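Peptide/nickel transport system substrate-binding protein (Listeria monocytogenes serotype 1/2a, PDB 5KZT) binds peptides as a substrate-binding protein and probably delivers them to a membrane importer of the oligopeptide (Opp) type. Local coordinates at residues A[369-374]-A[381-386]; A[389-392]-A[398-401]. All coordinates share one frame; numbering follows the deposited sequence.

Contact 1 (A[369-374]-A[381-386]); sequences VEFTSD and KSSEFI
S383 OG is gripped by several partners: two waters, the side-chain amide N403 ND2 and, more weakly, the A379 carbonyl. It lies on the sheet-facing side of helix 377-393, the helix of a beta-alpha-beta unit; segment 381-386 runs nearly antiparallel (156°) to 369-374, axes 8.9 Å apart. The strand reaches this hydroxyl largely through water. One water donates to F371 O at 2.8 Å and also binds S383 OG. The second joins three serines, lying 2.7 Å from S373 OG and 2.6 Å from S382 OG, with a longer link to S383 OG. Placed beside its own backbone N (chi1 -70°), S383 OG also packs 3.4 Å from S373 CB. The apolar half belongs to F371, whose CG stands anti to the backbone N (chi1 -174°) and carries the ring to the helix. There the hydroxyl of S383 sits at the ring edge, near its plane, while I386 CG2 covers one face; F420 adds an edge-to-face contact. Next to S373, D374 OD2 binds the backbone of the bound peptide, so this buried seam lies next to the ligand site. I386 crosses F371 at about a right angle, its CD1 3.8 Å from F371 CZ.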
loop_
_atom_site.group_PDB
_atom_site.type_symbol
_atom_site.label_atom_id
_atom_site.label_comp_id
_atom_site.label_asym_id
_atom_site.label_seq_id
_atom_site.Cartn_x
_atom_site.Cartn_y
_atom_site.Cartn_z
ATOM N N VAL A 369 18.222 11.223 17.578
ATOM C CA VAL A 369 17.099 10.399 17.160
ATOM C C VAL A 369 17.536 9.456 16.063
ATOM O O VAL A 369 18.450 9.769 15.300
ATOM C CB VAL A 369 15.881 11.230 16.681
ATOM C CG1 VAL A 369 15.158 11.841 17.876
ATOM C CG2 VAL A 369 16.278 12.285 15.652
ATOM N N GLU A 370 16.853 8.310 15.982
ATOM C CA GLU A 370 17.143 7.277 14.994
ATOM C C GLU A 370 16.119 7.347 13.857
ATOM O O GLU A 370 14.912 7.347 14.110
ATOM C CB GLU A 370 17.160 5.920 15.704
ATOM C CG GLU A 370 16.886 4.647 14.908
ATOM C CD GLU A 370 16.398 3.535 15.855
ATOM O OE1 GLU A 370 15.140 3.250 15.961
ATOM O OE2 GLU A 370 17.295 2.983 16.538
ATOM N N PHE A 371 16.620 7.418 12.621
ATOM C CA PHE A 371 15.790 7.463 11.429
ATOM C C PHE A 371 15.716 6.055 10.824
ATOM O O PHE A 371 16.753 5.486 10.456
ATOM C CB PHE A 371 16.391 8.446 10.425
ATOM C CG PHE A 371 15.528 8.679 9.225
ATOM C CD1 PHE A 371 14.258 9.224 9.362
ATOM C CD2 PHE A 371 15.971 8.337 7.955
ATOM C CE1 PHE A 371 13.446 9.431 8.251
ATOM C CE2 PHE A 371 15.162 8.532 6.840
ATOM C CZ PHE A 371 13.896 9.085 6.986
ATOM N N THR A 372 14.509 5.499 10.716
ATOM C CA THR A 372 14.328 4.188 10.088
ATOM C C THR A 372 13.910 4.268 8.608
ATOM O O THR A 372 12.960 4.965 8.252
ATOM C CB THR A 372 13.325 3.321 10.861
ATOM O OG1 THR A 372 13.815 3.092 12.181
ATOM C CG2 THR A 372 13.140 1.965 10.199
ATOM N N SER A 373 14.625 3.525 7.763
ATOM C CA SER A 373 14.242 3.299 6.374
ATOM C C SER A 373 14.592 1.854 5.954
ATOM O O SER A 373 14.968 1.022 6.798
ATOM C CB SER A 373 14.905 4.335 5.458
ATOM O OG SER A 373 14.256 4.371 4.176
ATOM N N ASP A 374 14.450 1.550 4.667
ATOM C CA ASP A 374 14.667 0.194 4.159
ATOM C C ASP A 374 16.146 -0.079 3.884
ATOM O O ASP A 374 16.981 0.803 4.095
ATOM C CB ASP A 374 13.785 -0.045 2.929
ATOM C CG ASP A 374 12.308 0.000 3.272
ATOM O OD1 ASP A 374 11.934 -0.437 4.391
ATOM O OD2 ASP A 374 11.515 0.491 2.449
ATOM N N LYS A 381 21.204 5.549 0.405
ATOM C CA LYS A 381 21.458 6.873 -0.167
ATOM C C LYS A 381 20.464 7.939 0.353
ATOM O O LYS A 381 20.850 9.069 0.703
ATOM C CB LYS A 381 21.376 6.795 -1.691
ATOM C CG LYS A 381 21.843 8.044 -2.401
ATOM C CD LYS A 381 21.591 7.938 -3.890
ATOM C CE LYS A 381 22.003 9.216 -4.583
ATOM N NZ LYS A 381 23.467 9.460 -4.479
ATOM N N SER A 382 19.189 7.561 0.387
ATOM C CA SER A 382 18.130 8.418 0.878
ATOM C C SER A 382 18.381 8.835 2.317
ATOM O O SER A 382 18.356 10.019 2.634
ATOM C CB SER A 382 16.778 7.712 0.772
ATOM O OG SER A 382 15.798 8.356 1.546
ATOM N N SER A 383 18.622 7.848 3.168
ATOM C CA SER A 383 18.889 8.086 4.590
ATOM C C SER A 383 20.118 8.962 4.847
ATOM O O SER A 383 20.082 9.849 5.716
ATOM C CB SER A 383 19.039 6.757 5.308
ATOM O OG SER A 383 17.772 6.109 5.363
ATOM N N GLU A 384 21.193 8.699 4.117
ATOM C CA GLU A 384 22.417 9.524 4.220
ATOM C C GLU A 384 22.155 10.982 3.786
ATOM O O GLU A 384 22.663 11.918 4.411
ATOM C CB GLU A 384 23.593 8.882 3.444
ATOM C CG GLU A 384 24.337 7.799 4.253
ATOM C CD GLU A 384 25.195 6.824 3.432
ATOM O OE1 GLU A 384 26.129 6.222 4.006
ATOM O OE2 GLU A 384 24.943 6.618 2.222
ATOM N N PHE A 385 21.331 11.174 2.757
ATOM C CA PHE A 385 20.914 12.520 2.325
ATOM C C PHE A 385 20.113 13.257 3.404
ATOM O O PHE A 385 20.387 14.414 3.700
ATOM C CB PHE A 385 20.101 12.442 1.023
ATOM C CG PHE A 385 19.747 13.783 0.431
ATOM C CD1 PHE A 385 18.615 14.477 0.863
ATOM C CD2 PHE A 385 20.515 14.332 -0.596
ATOM C CE1 PHE A 385 18.275 15.702 0.310
ATOM C CE2 PHE A 385 20.173 15.554 -1.157
ATOM C CZ PHE A 385 19.059 16.244 -0.693
ATOM N N ILE A 386 19.121 12.579 3.977
ATOM C CA ILE A 386 18.293 13.169 5.022
ATOM C C ILE A 386 19.120 13.461 6.279
ATOM O O ILE A 386 19.006 14.543 6.857
ATOM C CB ILE A 386 17.059 12.282 5.329
ATOM C CG1 ILE A 386 16.101 12.339 4.143
ATOM C CG2 ILE A 386 16.315 12.751 6.569
ATOM C CD1 ILE A 386 15.134 11.204 4.098
HETATM O O HOH W 1 17.753 5.445 7.820
HETATM O O HOH W 2 15.398 6.742 3.534
#

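Contact 2 (A[389-392]-A[398-401])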
loop_
_atom_site.group_PDB
_atom_site.type_symbol
_atom_site.label_atom_id
_atom_site.label_comp_id
_atom_site.label_asym_id
_atom_site.label_seq_id
_atom_site.Cartn_x
_atom_site.Cartn_y
_atom_site.Cartn_z
ATOM N N GLN A 389 21.007 16.582 5.601
ATOM C CA GLN A 389 20.150 17.768 5.600
ATOM C C GLN A 389 19.823 18.235 7.015
ATOM O O GLN A 389 20.028 19.407 7.373
ATOM C CB GLN A 389 18.857 17.485 4.840
ATOM C CG GLN A 389 19.058 17.305 3.342
ATOM C CD GLN A 389 19.144 18.615 2.593
ATOM O OE1 GLN A 389 18.298 19.493 2.756
ATOM N NE2 GLN A 389 20.164 18.757 1.757
ATOM N N LEU A 390 19.367 17.301 7.829
ATOM C CA LEU A 390 18.959 17.624 9.181
ATOM C C LEU A 390 20.157 18.036 10.052
ATOM O O LEU A 390 20.072 19.033 10.776
ATOM C CB LEU A 390 18.197 16.456 9.796
ATOM C CG LEU A 390 16.915 16.054 9.069
ATOM C CD1 LEU A 390 16.348 14.796 9.710
ATOM C CD2 LEU A 390 15.890 17.174 9.020
ATOM N N GLN A 391 21.271 17.303 9.966
ATOM C CA GLN A 391 22.442 17.621 10.805
ATOM C C GLN A 391 23.069 18.974 10.460
ATOM O O GLN A 391 23.377 19.762 11.371
ATOM C CB GLN A 391 23.471 16.490 10.791
ATOM C CG GLN A 391 22.961 15.246 11.526
ATOM C CD GLN A 391 23.937 14.082 11.591
ATOM O OE1 GLN A 391 23.703 13.132 12.331
ATOM N NE2 GLN A 391 25.018 14.135 10.815
ATOM N N LYS A 392 23.223 19.275 9.173
ATOM C CA LYS A 392 23.815 20.558 8.787
ATOM C C LYS A 392 22.912 21.744 9.147
ATOM O O LYS A 392 23.416 22.805 9.480
ATOM C CB LYS A 392 24.193 20.593 7.302
ATOM C CG LYS A 392 23.052 20.922 6.351
ATOM C CD LYS A 392 23.526 21.035 4.915
ATOM C CE LYS A 392 22.355 21.329 3.993
ATOM N NZ LYS A 392 22.727 21.000 2.594
ATOM N N THR A 398 21.791 15.004 16.264
ATOM C CA THR A 398 22.399 13.797 15.733
ATOM C C THR A 398 21.262 12.927 15.222
ATOM O O THR A 398 20.229 12.787 15.892
ATOM C CB THR A 398 23.161 13.010 16.808
ATOM O OG1 THR A 398 24.195 13.822 17.354
ATOM C CG2 THR A 398 23.798 11.758 16.234
ATOM N N VAL A 399 21.449 12.377 14.029
ATOM C CA VAL A 399 20.510 11.414 13.430
ATOM C C VAL A 399 21.254 10.093 13.203
ATOM O O VAL A 399 22.187 10.048 12.397
ATOM C CB VAL A 399 19.932 11.950 12.111
ATOM C CG1 VAL A 399 19.023 10.909 11.454
ATOM C CG2 VAL A 399 19.173 13.249 12.367
ATOM N N LYS A 400 20.883 9.051 13.955
ATOM C CA LYS A 400 21.426 7.690 13.760
ATOM C C LYS A 400 20.602 7.065 12.658
ATOM O O LYS A 400 19.390 7.278 12.600
ATOM C CB LYS A 400 21.284 6.771 14.991
ATOM C CG LYS A 400 21.708 7.313 16.343
ATOM C CD LYS A 400 23.141 6.953 16.732
ATOM C CE LYS A 400 24.130 8.017 16.264
ATOM N NZ LYS A 400 25.547 7.652 16.531
ATOM N N LEU A 401 21.245 6.283 11.802
ATOM C CA LEU A 401 20.549 5.621 10.700
ATOM C C LEU A 401 20.286 4.139 10.958
ATOM O O LEU A 401 21.171 3.399 11.329
ATOM C CB LEU A 401 21.336 5.793 9.402
ATOM C CG LEU A 401 21.500 7.230 8.899
ATOM C CD1 LEU A 401 22.199 7.221 7.551
ATOM C CD2 LEU A 401 20.150 7.936 8.831
#
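This is a mixed polar and apolar contact, partly buried, in which the C-terminal part of helix 377-393 meets the strand that follows it. Its polar half is one bond from the V399 backbone to a glutamine side chain: V399 N donates to Q391 OE1 at 2.9 Å, almost straight at 173°. The donor lies in the carbonyl plane, on a lone pair, with a C=O...N angle of 134°. Q391 gets there by an extended chain beyond CG (chi2 -178°), which takes the amide from the flank of the helix across to the strand. In the beta-alpha-beta unit made by strand 367-374, helix 377-393 and strand 397-404, the backbones of T398 and K400 pair with the first strand, whereas V399 N faces the other edge of its strand, where the helix side chain reaches it. V399 O, on the same edge, accepts from Q387 NE2, so glutamines one helical turn apart hold both polar backbone atoms of a single residue. Q391 OE1 also comes 3.7 Å from T398 CA. Beside this bond the contact is apolar: L390 CD1 meets V399 CG2 at 4.2 Å, the two side chains crossing at a slant. F420, on strand 420-425, touches both L390 and V399.

Followed from the N terminus, the chain leaves strand 367-374, turns at residues 375-376 and comes back along helix 377-393, where contact 1 closes the first loop. The helix then runs on, and contact 2 closes a second, shorter loop as residues 394-396 lead the chain into strand 397-404. The loops are in series, neither enclosing nor crossing the other, and share the one helix. Their outer segments are neighbouring parallel strands, joined where F371 N meets K400 O at 2.8 Å and V369 O meets K400 N at 2.9 Å. Side chains bridge them too, with F371 CB 3.7 Å from V399 CG1. Two local closures thus fix successive portions of one helix against the same sheet.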